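Local coordinates for periplasmic binding protein (Veillonella parvula, PDB 4OVK), which probably captures a solute outside the cell membrane and delivers it to an ABC transporter, as other periplasmic binding proteins do, at residues Asp19-Val25 and Pro124-Lys129; Asp52-Ile58 and Ala75-Val81; Tyr166-Ala172 and Thr300-Tyr304; Leu184-Leu189 and Leu252-Trp257. All coordinates share one frame; numbering follows the deposited sequence.

In the fold
Interactions 1 and 2 reach one parallel four-stranded sheet, at its outermost strands 125-128 and 55-57, with centres about 23 Å apart. Interaction 2 is nested inside the chain loop that interaction 1 closes. Both close before interactions 3 and 4 open. Interaction 3 joins the end of helix 150-170 to the loop before helix 306-318. Interaction 4, nested within its span, starts from strand 180-184 of the second parallel sheet. The centres of interactions 3 and 4 lie about 33 Å apart. Such a two-lobed plan, with a long helix between the sheets, fits the helix-linked class of solute-binding proteins.

Interaction 1 (Asp19-Val25 and Pro124-Lys129); sequences DLTGTDV and PAVSIK
The side chain of D19 reaches S127 on strand 125-128. Its CB lies 3.5 Å from S127 O. With chi1 at 74°, CG sits between the backbone N and the carbonyl carbon, which turns OD2 to strand 125-128 and OD1 to its own turn. OD2 accepts from S127 N at 2.9 Å, from above the carboxylate plane. A water also donates to OD2 and bonds to S127 OG. OD1 takes three bonds: T21 N, T23 N and T21 OG1, the last at 2.6 Å on the syn side. An alanine in place of D19 would probably leave S127 N without this acceptor and set the T21 and T23 amides free of their shared partner.

Beside it, L20 N donates to S127 O at 3.2 Å, nearly in line with the carbonyl bond. L20 CD2 packs on I128 CB, and both side chains touch L142 of helix 133-147. K129 NZ gives L20 O a weak bond. At the far end, V25 CG2 meets A125 O at 3.4 Å and V126 CG1. The D19 OD1 bond from T21 N is an Asx turn, within the D19-G22 type I turn of the hairpin 14-18/24-28, which packs against the outermost strand of a parallel sheet.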
loop_
_atom_site.group_PDB
_atom_site.type_symbol
_atom_site.label_atom_id
_atom_site.label_comp_id
_atom_site.label_asym_id
_atom_site.label_seq_id
_atom_site.Cartn_x
_atom_site.Cartn_y
_atom_site.Cartn_z
ATOM N N ASP A 19 -13.351 16.559 7.803
ATOM C CA ASP A 19 -12.683 15.622 6.881
ATOM C C ASP A 19 -11.587 16.323 6.080
ATOM O O ASP A 19 -11.249 17.478 6.357
ATOM C CB ASP A 19 -13.690 14.850 6.002
ATOM C CG ASP A 19 -14.312 15.686 4.899
ATOM O OD1 ASP A 19 -13.809 16.792 4.613
ATOM O OD2 ASP A 19 -15.320 15.202 4.297
ATOM N N LEU A 20 -11.007 15.612 5.118
ATOM C CA LEU A 20 -9.801 16.092 4.438
ATOM C C LEU A 20 -10.085 17.200 3.417
ATOM O O LEU A 20 -9.147 17.820 2.910
ATOM C CB LEU A 20 -9.026 14.922 3.806
ATOM C CG LEU A 20 -8.020 14.228 4.733
ATOM C CD1 LEU A 20 -8.582 13.919 6.099
ATOM C CD2 LEU A 20 -7.458 12.972 4.095
ATOM N N THR A 21 -11.369 17.452 3.135
ATOM C CA THR A 21 -11.779 18.570 2.290
ATOM C C THR A 21 -12.137 19.801 3.134
ATOM O O THR A 21 -12.499 20.846 2.597
ATOM C CB THR A 21 -13.001 18.196 1.428
ATOM O OG1 THR A 21 -14.136 17.940 2.270
ATOM C CG2 THR A 21 -12.696 16.962 0.591
ATOM N N GLY A 22 -12.033 19.671 4.454
ATOM C CA GLY A 22 -12.415 20.748 5.363
ATOM C C GLY A 22 -13.914 20.811 5.610
ATOM O O GLY A 22 -14.410 21.808 6.137
ATOM N N THR A 23 -14.630 19.747 5.242
ATOM C CA THR A 23 -16.071 19.664 5.462
ATOM C C THR A 23 -16.346 19.125 6.863
ATOM O O THR A 23 -15.800 18.084 7.261
ATOM C CB THR A 23 -16.736 18.732 4.427
ATOM O OG1 THR A 23 -16.485 19.223 3.110
ATOM C CG2 THR A 23 -18.239 18.635 4.655
ATOM N N ASP A 24 -17.195 19.827 7.609
ATOM C CA ASP A 24 -17.608 19.375 8.938
ATOM C C ASP A 24 -18.746 18.371 8.785
ATOM O O ASP A 24 -19.764 18.679 8.171
ATOM C CB ASP A 24 -18.054 20.557 9.810
ATOM C CG ASP A 24 -16.897 21.389 10.323
ATOM O OD1 ASP A 24 -15.735 20.936 10.265
ATOM O OD2 ASP A 24 -17.154 22.516 10.799
ATOM N N VAL A 25 -18.553 17.168 9.325
ATOM C CA VAL A 25 -19.502 16.073 9.176
ATOM C C VAL A 25 -20.008 15.643 10.545
ATOM O O VAL A 25 -19.213 15.239 11.401
ATOM C CB VAL A 25 -18.845 14.836 8.514
ATOM C CG1 VAL A 25 -19.873 13.728 8.331
ATOM C CG2 VAL A 25 -18.194 15.199 7.187
ATOM N N PRO A 124 -23.936 9.740 7.258
ATOM C CA PRO A 124 -22.732 10.579 7.224
ATOM C C PRO A 124 -21.667 10.003 6.309
ATOM O O PRO A 124 -21.532 8.780 6.198
ATOM C CB PRO A 124 -22.257 10.569 8.678
ATOM C CG PRO A 124 -23.507 10.312 9.472
ATOM C CD PRO A 124 -24.276 9.332 8.638
ATOM N N ALA A 125 -20.929 10.887 5.666
ATOM C CA ALA A 125 -19.841 10.504 4.768
ATOM C C ALA A 125 -18.658 11.445 4.965
ATOM O O ALA A 125 -18.839 12.662 5.091
ATOM C CB ALA A 125 -20.312 10.546 3.336
ATOM N N VAL A 126 -17.457 10.873 4.981
ATOM C CA VAL A 126 -16.232 11.650 5.114
ATOM C C VAL A 126 -15.381 11.421 3.894
ATOM O O VAL A 126 -15.231 10.279 3.428
ATOM C CB VAL A 126 -15.437 11.349 6.406
ATOM C CG1 VAL A 126 -16.230 11.794 7.640
ATOM C CG2 VAL A 126 -15.063 9.895 6.527
ATOM N N SER A 127 -14.826 12.516 3.384
ATOM C CA SER A 127 -14.050 12.475 2.159
ATOM C C SER A 127 -12.572 12.449 2.500
ATOM O O SER A 127 -12.111 13.220 3.340
ATOM C CB SER A 127 -14.377 13.677 1.275
ATOM O OG SER A 127 -15.745 13.652 0.861
ATOM N N ILE A 128 -11.838 11.548 1.857
ATOM C CA ILE A 128 -10.393 11.526 1.969
ATOM C C ILE A 128 -9.733 11.786 0.601
ATOM O O ILE A 128 -10.424 11.956 -0.407
ATOM C CB ILE A 128 -9.904 10.194 2.563
ATOM C CG1 ILE A 128 -10.320 9.015 1.686
ATOM C CG2 ILE A 128 -10.426 10.007 3.982
ATOM C CD1 ILE A 128 -9.488 7.802 1.984
ATOM N N LYS A 129 -8.401 11.817 0.590
ATOM C CA LYS A 129 -7.602 12.116 -0.610
ATOM C C LYS A 129 -6.616 11.006 -0.959
ATOM O O LYS A 129 -6.321 10.147 -0.125
ATOM C CB LYS A 129 -6.790 13.384 -0.399
ATOM C CG LYS A 129 -7.597 14.643 -0.141
ATOM C CD LYS A 129 -6.724 15.863 -0.409
ATOM C CE LYS A 129 -7.276 17.113 0.246
ATOM N NZ LYS A 129 -8.667 17.405 -0.200
HETATM O O HOH W 1 -17.064 15.437 2.353
#

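Interaction 2 (Asp52-Ile58 and Ala75-Val81); sequences DKKIVGI and APDLENV
A short 3-10 segment, 76-79, packs here against the outermost strand 55-57 of a parallel sheet and the type I turn that leads into it. The chain between them forms helices 60-67 and 71-74. At the turn, K53 NZ makes a salt bridge with D77 OD2 at 2.8 Å, nearly along the C-O axis of that oxygen. The lysine chain bends at chi2 (-75°), which brings its end back toward D77. D52 lies deeper. Its OD2 rests 3.3 Å from A75 CB, and its CB touches L78 CG. A water donates to D52 OD2 and accepts from D77 N. The carboxylates of D52 and D77 are close, so K53 is likely to offset some of their repulsion.

Further along the strand the contact is apolar. I55 CG2 meets L78 CD2 at 3.8 Å. L78 also touches Y66 of helix 60-67. Both V81 methyls meet segment 52-58: CG1 lies 3.7 Å from I58 CD1, and CG2 presses on the backbone, 3.3 Å from V56 C.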
loop_
_atom_site.group_PDB
_atom_site.type_symbol
_atom_site.label_atom_id
_atom_site.label_comp_id
_atom_site.label_asym_id
_atom_site.label_seq_id
_atom_site.Cartn_x
_atom_site.Cartn_y
_atom_site.Cartn_z
ATOM N N ASP A 52 -11.299 -5.735 12.731
ATOM C CA ASP A 52 -12.252 -5.624 11.631
ATOM C C ASP A 52 -13.692 -5.527 12.111
ATOM O O ASP A 52 -14.596 -5.477 11.280
ATOM C CB ASP A 52 -12.130 -6.833 10.693
ATOM C CG ASP A 52 -12.530 -8.159 11.357
ATOM O OD1 ASP A 52 -12.795 -8.221 12.576
ATOM O OD2 ASP A 52 -12.603 -9.159 10.642
ATOM N N LYS A 53 -13.906 -5.482 13.427
ATOM C CA LYS A 53 -15.243 -5.676 13.997
ATOM C C LYS A 53 -16.285 -4.638 13.581
ATOM O O LYS A 53 -17.463 -4.957 13.569
ATOM C CB LYS A 53 -15.189 -5.772 15.537
ATOM C CG LYS A 53 -14.384 -6.965 16.072
ATOM C CD LYS A 53 -15.111 -8.297 15.946
ATOM C CE LYS A 53 -14.323 -9.410 16.625
ATOM N NZ LYS A 53 -14.739 -10.776 16.189
ATOM N N LYS A 54 -15.867 -3.412 13.253
ATOM C CA LYS A 54 -16.814 -2.347 12.900
ATOM C C LYS A 54 -17.035 -2.162 11.402
ATOM O O LYS A 54 -17.806 -1.300 10.995
ATOM C CB LYS A 54 -16.369 -1.024 13.530
ATOM C CG LYS A 54 -16.359 -1.060 15.050
ATOM C CD LYS A 54 -16.064 0.287 15.688
ATOM C CE LYS A 54 -16.430 0.294 17.174
ATOM N NZ LYS A 54 -16.329 1.653 17.791
ATOM N N ILE A 55 -16.357 -2.971 10.576
ATOM C CA ILE A 55 -16.406 -2.795 9.143
ATOM C C ILE A 55 -17.616 -3.533 8.600
ATOM O O ILE A 55 -17.778 -4.713 8.842
ATOM C CB ILE A 55 -15.118 -3.301 8.466
ATOM C CG1 ILE A 55 -13.914 -2.519 8.999
ATOM C CG2 ILE A 55 -15.233 -3.164 6.948
ATOM C CD1 ILE A 55 -12.574 -3.015 8.494
ATOM N N VAL A 56 -18.484 -2.824 7.898
ATOM C CA VAL A 56 -19.718 -3.438 7.355
ATOM C C VAL A 56 -19.843 -3.357 5.838
ATOM O O VAL A 56 -20.768 -3.918 5.267
ATOM C CB VAL A 56 -20.992 -2.840 7.987
ATOM C CG1 VAL A 56 -20.960 -3.030 9.500
ATOM C CG2 VAL A 56 -21.176 -1.368 7.616
ATOM N N GLY A 57 -18.921 -2.665 5.178
ATOM C CA GLY A 57 -18.908 -2.625 3.737
ATOM C C GLY A 57 -17.548 -2.249 3.199
ATOM O O GLY A 57 -16.917 -1.308 3.687
ATOM N N ILE A 58 -17.099 -3.004 2.200
ATOM C CA ILE A 58 -15.826 -2.755 1.536
ATOM C C ILE A 58 -15.936 -2.847 0.016
ATOM O O ILE A 58 -16.894 -3.400 -0.541
ATOM C CB ILE A 58 -14.736 -3.739 2.053
ATOM C CG1 ILE A 58 -14.951 -5.175 1.530
ATOM C CG2 ILE A 58 -14.705 -3.725 3.572
ATOM C CD1 ILE A 58 -13.860 -6.150 1.979
ATOM N N ALA A 75 -8.058 -11.172 9.912
ATOM C CA ALA A 75 -9.436 -10.707 10.005
ATOM C C ALA A 75 -10.402 -11.686 9.330
ATOM O O ALA A 75 -11.021 -11.350 8.320
ATOM C CB ALA A 75 -9.533 -9.325 9.374
ATOM N N PRO A 76 -10.530 -12.906 9.888
ATOM C CA PRO A 76 -11.401 -13.923 9.296
ATOM C C PRO A 76 -12.858 -13.465 9.113
ATOM O O PRO A 76 -13.511 -13.878 8.159
ATOM C CB PRO A 76 -11.286 -15.117 10.272
ATOM C CG PRO A 76 -10.682 -14.569 11.517
ATOM C CD PRO A 76 -9.815 -13.426 11.074
ATOM N N ASP A 77 -13.351 -12.593 9.986
ATOM C CA ASP A 77 -14.761 -12.168 9.918
ATOM C C ASP A 77 -15.110 -11.335 8.668
ATOM O O ASP A 77 -16.273 -11.304 8.260
ATOM C CB ASP A 77 -15.163 -11.387 11.172
ATOM C CG ASP A 77 -15.067 -12.207 12.446
ATOM O OD1 ASP A 77 -14.849 -13.441 12.387
ATOM O OD2 ASP A 77 -15.197 -11.593 13.520
ATOM N N LEU A 78 -14.128 -10.672 8.055
ATOM C CA LEU A 78 -14.384 -9.867 6.842
ATOM C C LEU A 78 -14.862 -10.699 5.667
ATOM O O LEU A 78 -15.442 -10.157 4.729
ATOM C CB LEU A 78 -13.146 -9.079 6.391
ATOM C CG LEU A 78 -12.800 -7.755 7.028
ATOM C CD1 LEU A 78 -11.560 -7.151 6.383
ATOM C CD2 LEU A 78 -13.955 -6.781 6.937
ATOM N N GLU A 79 -14.621 -12.008 5.701
ATOM C CA GLU A 79 -15.165 -12.899 4.681
ATOM C C GLU A 79 -16.656 -12.661 4.435
ATOM O O GLU A 79 -17.132 -12.784 3.311
ATOM C CB GLU A 79 -14.954 -14.365 5.073
ATOM C CG GLU A 79 -15.413 -15.354 4.016
ATOM C CD GLU A 79 -14.685 -15.162 2.702
ATOM O OE1 GLU A 79 -13.488 -14.829 2.737
ATOM O OE2 GLU A 79 -15.300 -15.338 1.634
ATOM N N ASN A 80 -17.394 -12.334 5.490
ATOM C CA ASN A 80 -18.846 -12.216 5.386
ATOM C C ASN A 80 -19.345 -10.789 5.272
ATOM O O ASN A 80 -20.545 -10.553 5.366
ATOM C CB ASN A 80 -19.495 -12.865 6.595
ATOM C CG ASN A 80 -19.033 -14.276 6.783
ATOM O OD1 ASN A 80 -19.111 -15.085 5.865
ATOM N ND2 ASN A 80 -18.507 -14.572 7.960
ATOM N N VAL A 81 -18.445 -9.842 5.063
ATOM C CA VAL A 81 -18.836 -8.430 4.939
ATOM C C VAL A 81 -19.411 -8.160 3.547
ATOM O O VAL A 81 -19.008 -8.775 2.556
ATOM C CB VAL A 81 -17.607 -7.511 5.165
ATOM C CG1 VAL A 81 -16.650 -7.583 3.979
ATOM C CG2 VAL A 81 -18.001 -6.078 5.377
HETATM O O HOH W 2 -12.073 -11.304 12.267
#

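Interaction 3 (Tyr166-Ala172 and Thr300-Tyr304); sequences YFKQKNA and TFNDY
Two polar links from the helix end meet on D303. Y166 OH donates to D303 OD1 at 2.5 Å, and D303 OD1 accepts on its syn lone pair. K170 NZ forms a salt bridge with D303 OD2 at 2.8 Å, approaching from above the carboxylate plane. Each carboxylate oxygen thus has its own donor. K170 NZ also gives T300 O a weak bond, and a water between these two atoms adds a second path.

The aromatic contacts follow from the same tyrosine. With chi1 at 168°, the Y166 ring extends away from its backbone N and brings its hydroxyl to the edges of two rings, 3.6 Å from F301 CD1 and 3.3 Å from Y304 CE2. The F167 and F301 rings meet obliquely at 45°, with F167 CE1 3.3 Å from F301 CE1. A phenylalanine at Y166 would probably leave D303 OD1 without its hydroxyl donor, and the K170 salt bridge without the tyrosine bond beside it.

Among aliphatic groups, A172 CB lies 3.7 Å from F301 CZ. Within its own segment, T300 CG2 lies over the centre of the F301 ring. The contact joins the C-terminal end of helix 150-170 to the loop between helices 285-296 and 306-318; F167 also touches M289, and Y304 OH bonds to K290 O.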
loop_
_atom_site.group_PDB
_atom_site.type_symbol
_atom_site.label_atom_id
_atom_site.label_comp_id
_atom_site.label_asym_id
_atom_site.label_seq_id
_atom_site.Cartn_x
_atom_site.Cartn_y
_atom_site.Cartn_z
ATOM N N TYR A 166 14.083 9.100 9.672
ATOM C CA TYR A 166 15.223 8.174 9.534
ATOM C C TYR A 166 15.776 8.170 8.105
ATOM O O TYR A 166 16.975 8.316 7.895
ATOM C CB TYR A 166 14.821 6.766 9.974
ATOM C CG TYR A 166 15.805 5.674 9.607
ATOM C CD1 TYR A 166 16.898 5.392 10.419
ATOM C CD2 TYR A 166 15.644 4.930 8.444
ATOM C CE1 TYR A 166 17.798 4.393 10.087
ATOM C CE2 TYR A 166 16.536 3.932 8.101
ATOM C CZ TYR A 166 17.624 3.678 8.931
ATOM O OH TYR A 166 18.530 2.700 8.617
ATOM N N PHE A 167 14.902 8.027 7.121
ATOM C CA PHE A 167 15.345 8.037 5.724
ATOM C C PHE A 167 15.865 9.411 5.270
ATOM O O PHE A 167 16.804 9.477 4.486
ATOM C CB PHE A 167 14.259 7.483 4.790
ATOM C CG PHE A 167 14.149 5.981 4.839
ATOM C CD1 PHE A 167 15.040 5.191 4.131
ATOM C CD2 PHE A 167 13.193 5.360 5.629
ATOM C CE1 PHE A 167 14.973 3.810 4.190
ATOM C CE2 PHE A 167 13.121 3.978 5.698
ATOM C CZ PHE A 167 14.012 3.202 4.980
ATOM N N LYS A 168 15.297 10.507 5.775
ATOM C CA LYS A 168 15.840 11.826 5.423
ATOM C C LYS A 168 17.246 11.977 5.978
ATOM O O LYS A 168 18.111 12.570 5.330
ATOM C CB LYS A 168 14.971 12.983 5.934
ATOM C CG LYS A 168 13.567 13.036 5.349
ATOM C CD LYS A 168 13.542 13.447 3.885
ATOM C CE LYS A 168 13.502 14.954 3.724
ATOM N NZ LYS A 168 13.675 15.371 2.304
ATOM N N GLN A 169 17.482 11.435 7.172
ATOM C CA GLN A 169 18.760 11.643 7.843
ATOM C C GLN A 169 19.808 10.791 7.142
ATOM O O GLN A 169 20.895 11.246 6.899
ATOM C CB GLN A 169 18.671 11.293 9.331
ATOM C CG GLN A 169 19.842 11.783 10.176
ATOM C CD GLN A 169 21.060 10.871 10.110
ATOM O OE1 GLN A 169 20.941 9.648 9.959
ATOM N NE2 GLN A 169 22.240 11.466 10.226
ATOM N N LYS A 170 19.458 9.557 6.792
ATOM C CA LYS A 170 20.383 8.719 6.031
ATOM C C LYS A 170 20.743 9.369 4.693
ATOM O O LYS A 170 21.869 9.234 4.216
ATOM C CB LYS A 170 19.807 7.320 5.815
ATOM C CG LYS A 170 19.722 6.488 7.083
ATOM C CD LYS A 170 21.091 6.083 7.602
ATOM C CE LYS A 170 20.959 5.239 8.861
ATOM N NZ LYS A 170 22.279 4.745 9.323
ATOM N N ASN A 171 19.786 10.066 4.091
ATOM C CA ASN A 171 20.034 10.854 2.886
ATOM C C ASN A 171 20.741 10.071 1.772
ATOM O O ASN A 171 21.690 10.565 1.155
ATOM C CB ASN A 171 20.837 12.109 3.254
ATOM C CG ASN A 171 20.783 13.182 2.178
ATOM O OD1 ASN A 171 19.860 13.228 1.366
ATOM N ND2 ASN A 171 21.780 14.042 2.166
ATOM N N ALA A 172 20.236 8.868 1.497
ATOM C CA ALA A 172 20.844 7.964 0.509
ATOM C C ALA A 172 20.765 8.500 -0.920
ATOM O O ALA A 172 21.521 8.074 -1.773
ATOM C CB ALA A 172 20.190 6.587 0.586
ATOM N N THR A 300 24.404 1.345 3.936
ATOM C CA THR A 300 23.793 2.508 4.572
ATOM C C THR A 300 22.697 2.078 5.562
ATOM O O THR A 300 22.642 2.543 6.708
ATOM C CB THR A 300 23.189 3.435 3.493
ATOM O OG1 THR A 300 24.241 3.946 2.657
ATOM C CG2 THR A 300 22.424 4.600 4.115
ATOM N N PHE A 301 21.828 1.180 5.114
ATOM C CA PHE A 301 20.664 0.778 5.900
ATOM C C PHE A 301 20.974 -0.505 6.688
ATOM O O PHE A 301 20.359 -1.548 6.495
ATOM C CB PHE A 301 19.468 0.631 4.966
ATOM C CG PHE A 301 19.101 1.921 4.270
ATOM C CD1 PHE A 301 18.608 2.993 4.997
ATOM C CD2 PHE A 301 19.292 2.078 2.905
ATOM C CE1 PHE A 301 18.276 4.180 4.374
ATOM C CE2 PHE A 301 18.969 3.270 2.277
ATOM C CZ PHE A 301 18.464 4.321 3.011
ATOM N N ASN A 302 21.935 -0.400 7.596
ATOM C CA ASN A 302 22.488 -1.571 8.283
ATOM C C ASN A 302 22.239 -1.572 9.779
ATOM O O ASN A 302 22.928 -2.276 10.523
ATOM C CB ASN A 302 24.003 -1.639 8.045
ATOM C CG ASN A 302 24.735 -0.427 8.604
ATOM O OD1 ASN A 302 24.115 0.536 9.071
ATOM N ND2 ASN A 302 26.051 -0.472 8.571
ATOM N N ASP A 303 21.263 -0.791 10.226
ATOM C CA ASP A 303 21.035 -0.602 11.658
ATOM C C ASP A 303 19.609 -0.960 12.080
ATOM O O ASP A 303 19.107 -0.475 13.103
ATOM C CB ASP A 303 21.412 0.826 12.067
ATOM C CG ASP A 303 20.779 1.880 11.184
ATOM O OD1 ASP A 303 19.906 1.549 10.360
ATOM O OD2 ASP A 303 21.166 3.054 11.308
ATOM N N TYR A 304 18.981 -1.830 11.289
ATOM C CA TYR A 304 17.705 -2.452 11.632
ATOM C C TYR A 304 17.629 -3.857 11.059
ATOM O O TYR A 304 18.358 -4.209 10.116
ATOM C CB TYR A 304 16.513 -1.630 11.129
ATOM C CG TYR A 304 16.476 -1.413 9.640
ATOM C CD1 TYR A 304 15.916 -2.358 8.784
ATOM C CD2 TYR A 304 16.995 -0.249 9.075
ATOM C CE1 TYR A 304 15.887 -2.160 7.411
ATOM C CE2 TYR A 304 16.954 -0.037 7.705
ATOM C CZ TYR A 304 16.401 -0.996 6.875
ATOM O OH TYR A 304 16.356 -0.777 5.515
HETATM O O HOH W 3 24.511 4.343 7.778
#

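Interaction 4 (Leu184-Leu189 and Leu252-Trp257); sequences LQNKNL and LEGQNW
Q255 and K187 join two loops of the lobe built on the second parallel sheet, one leaving strand 180-184 and the other preceding helix 261-264. Q255 NE2 donates to K187 O at 2.9 Å. The acceptor lies in the amide plane of Q255, while the donor stands above the carbonyl plane of K187. L189 comes from the opposite direction to meet the amide, its CG 3.8 Å from Q255 NE2. L184 CD2 reaches W257 CH2 at 3.8 Å. The L252 and K187 side chains cross at about a right angle, with L252 CD2 3.5 Å from K187 CD. The lysine chain then bends away, and its NZ pairs with D240.

Further out, a type II turn from L252 to Q255 brings the glutamine round to the other loop. On the facing side, N186 OD1 accepts from N188 N in an Asx turn. A water joins N186 O, L189 N and Q255 OE1. The amide is fixed from its other end by W257, whose NE1 donates to Q255 OE1 at 2.9 Å, in the carbonyl plane and on a lone pair.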
loop_
_atom_site.group_PDB
_atom_site.type_symbol
_atom_site.label_atom_id
_atom_site.label_comp_id
_atom_site.label_asym_id
_atom_site.label_seq_id
_atom_site.Cartn_x
_atom_site.Cartn_y
_atom_site.Cartn_z
ATOM N N LEU A 184 9.087 -3.017 -12.448
ATOM C CA LEU A 184 8.321 -3.631 -13.525
ATOM C C LEU A 184 6.948 -4.054 -13.004
ATOM O O LEU A 184 6.857 -4.807 -12.032
ATOM C CB LEU A 184 9.108 -4.835 -14.097
ATOM C CG LEU A 184 8.490 -5.638 -15.253
ATOM C CD1 LEU A 184 8.310 -4.801 -16.518
ATOM C CD2 LEU A 184 9.354 -6.863 -15.557
ATOM N N GLN A 185 5.879 -3.553 -13.630
ATOM C CA GLN A 185 4.526 -3.857 -13.157
ATOM C C GLN A 185 4.060 -5.266 -13.504
ATOM O O GLN A 185 3.409 -5.934 -12.682
ATOM C CB GLN A 185 3.488 -2.878 -13.713
ATOM C CG GLN A 185 2.205 -2.876 -12.873
ATOM C CD GLN A 185 1.109 -1.959 -13.396
ATOM O OE1 GLN A 185 0.252 -1.505 -12.637
ATOM N NE2 GLN A 185 1.118 -1.698 -14.692
ATOM N N ASN A 186 4.347 -5.701 -14.729
ATOM C CA ASN A 186 3.676 -6.880 -15.284
ATOM C C ASN A 186 4.475 -7.561 -16.400
ATOM O O ASN A 186 5.645 -7.242 -16.604
ATOM C CB ASN A 186 2.266 -6.491 -15.751
ATOM C CG ASN A 186 2.259 -5.386 -16.778
ATOM O OD1 ASN A 186 3.179 -5.251 -17.577
ATOM N ND2 ASN A 186 1.180 -4.604 -16.788
ATOM N N LYS A 187 3.828 -8.490 -17.108
ATOM C CA LYS A 187 4.442 -9.236 -18.210
ATOM C C LYS A 187 4.314 -8.536 -19.561
ATOM O O LYS A 187 4.643 -9.126 -20.599
ATOM C CB LYS A 187 3.813 -10.629 -18.300
ATOM C CG LYS A 187 3.929 -11.427 -17.011
ATOM C CD LYS A 187 3.419 -12.854 -17.158
ATOM C CE LYS A 187 1.940 -12.956 -16.887
ATOM N NZ LYS A 187 1.561 -12.604 -15.497
ATOM N N ASN A 188 3.858 -7.284 -19.546
ATOM C CA ASN A 188 3.586 -6.533 -20.765
ATOM C C ASN A 188 4.408 -5.240 -20.830
ATOM O O ASN A 188 3.950 -4.238 -21.371
ATOM C CB ASN A 188 2.080 -6.232 -20.856
ATOM C CG ASN A 188 1.615 -5.962 -22.277
ATOM O OD1 ASN A 188 2.201 -6.460 -23.243
ATOM N ND2 ASN A 188 0.540 -5.180 -22.412
ATOM N N LEU A 189 5.621 -5.276 -20.266
ATOM C CA LEU A 189 6.593 -4.188 -20.405
ATOM C C LEU A 189 6.098 -2.838 -19.873
ATOM O O LEU A 189 6.481 -1.778 -20.367
ATOM C CB LEU A 189 7.049 -4.064 -21.869
ATOM C CG LEU A 189 7.803 -5.282 -22.405
ATOM C CD1 LEU A 189 7.927 -5.221 -23.921
ATOM C CD2 LEU A 189 9.175 -5.379 -21.745
ATOM N N LEU A 252 8.556 -15.003 -21.009
ATOM C CA LEU A 252 7.692 -13.929 -21.516
ATOM C C LEU A 252 7.883 -13.702 -23.018
ATOM O O LEU A 252 8.985 -13.344 -23.471
ATOM C CB LEU A 252 7.943 -12.640 -20.740
ATOM C CG LEU A 252 7.850 -12.782 -19.220
ATOM C CD1 LEU A 252 8.166 -11.461 -18.532
ATOM C CD2 LEU A 252 6.486 -13.323 -18.806
ATOM N N GLU A 253 6.807 -13.918 -23.779
ATOM C CA GLU A 253 6.838 -13.812 -25.246
ATOM C C GLU A 253 7.260 -12.436 -25.724
ATOM O O GLU A 253 6.785 -11.427 -25.204
ATOM C CB GLU A 253 5.468 -14.139 -25.857
ATOM C CG GLU A 253 5.357 -15.543 -26.422
ATOM C CD GLU A 253 4.003 -15.800 -27.047
ATOM O OE1 GLU A 253 3.827 -15.507 -28.250
ATOM O OE2 GLU A 253 3.122 -16.293 -26.326
ATOM N N GLY A 254 8.151 -12.407 -26.717
ATOM C CA GLY A 254 8.653 -11.154 -27.294
ATOM C C GLY A 254 9.691 -10.409 -26.462
ATOM O O GLY A 254 10.071 -9.286 -26.801
ATOM N N GLN A 255 10.165 -11.024 -25.382
ATOM C CA GLN A 255 11.095 -10.356 -24.471
ATOM C C GLN A 255 12.295 -11.236 -24.224
ATOM O O GLN A 255 12.167 -12.431 -23.995
ATOM C CB GLN A 255 10.411 -10.022 -23.135
ATOM C CG GLN A 255 9.160 -9.166 -23.285
ATOM C CD GLN A 255 8.334 -9.077 -22.015
ATOM O OE1 GLN A 255 8.860 -9.094 -20.902
ATOM N NE2 GLN A 255 7.020 -8.974 -22.180
ATOM N N ASN A 256 13.466 -10.626 -24.290
ATOM C CA ASN A 256 14.710 -11.294 -23.987
ATOM C C ASN A 256 15.403 -10.517 -22.868
ATOM O O ASN A 256 15.999 -9.461 -23.092
ATOM C CB ASN A 256 15.587 -11.375 -25.237
ATOM C CG ASN A 256 16.851 -12.185 -25.018
ATOM O OD1 ASN A 256 17.175 -12.584 -23.898
ATOM N ND2 ASN A 256 17.579 -12.424 -26.096
ATOM N N TRP A 257 15.299 -11.060 -21.663
ATOM C CA TRP A 257 15.857 -10.453 -20.462
ATOM C C TRP A 257 17.281 -10.956 -20.158
ATOM O O TRP A 257 17.911 -10.453 -19.245
ATOM C CB TRP A 257 14.929 -10.746 -19.272
ATOM C CG TRP A 257 13.631 -10.002 -19.358
ATOM C CD1 TRP A 257 12.493 -10.408 -19.986
ATOM C CD2 TRP A 257 13.353 -8.711 -18.814
ATOM N NE1 TRP A 257 11.515 -9.448 -19.866
ATOM C CE2 TRP A 257 12.016 -8.394 -19.154
ATOM C CE3 TRP A 257 14.099 -7.790 -18.071
ATOM C CZ2 TRP A 257 11.407 -7.194 -18.767
ATOM C CZ3 TRP A 257 13.492 -6.589 -17.690
ATOM C CH2 TRP A 257 12.160 -6.307 -18.035
HETATM O O HOH W 4 7.282 -7.465 -19.096
#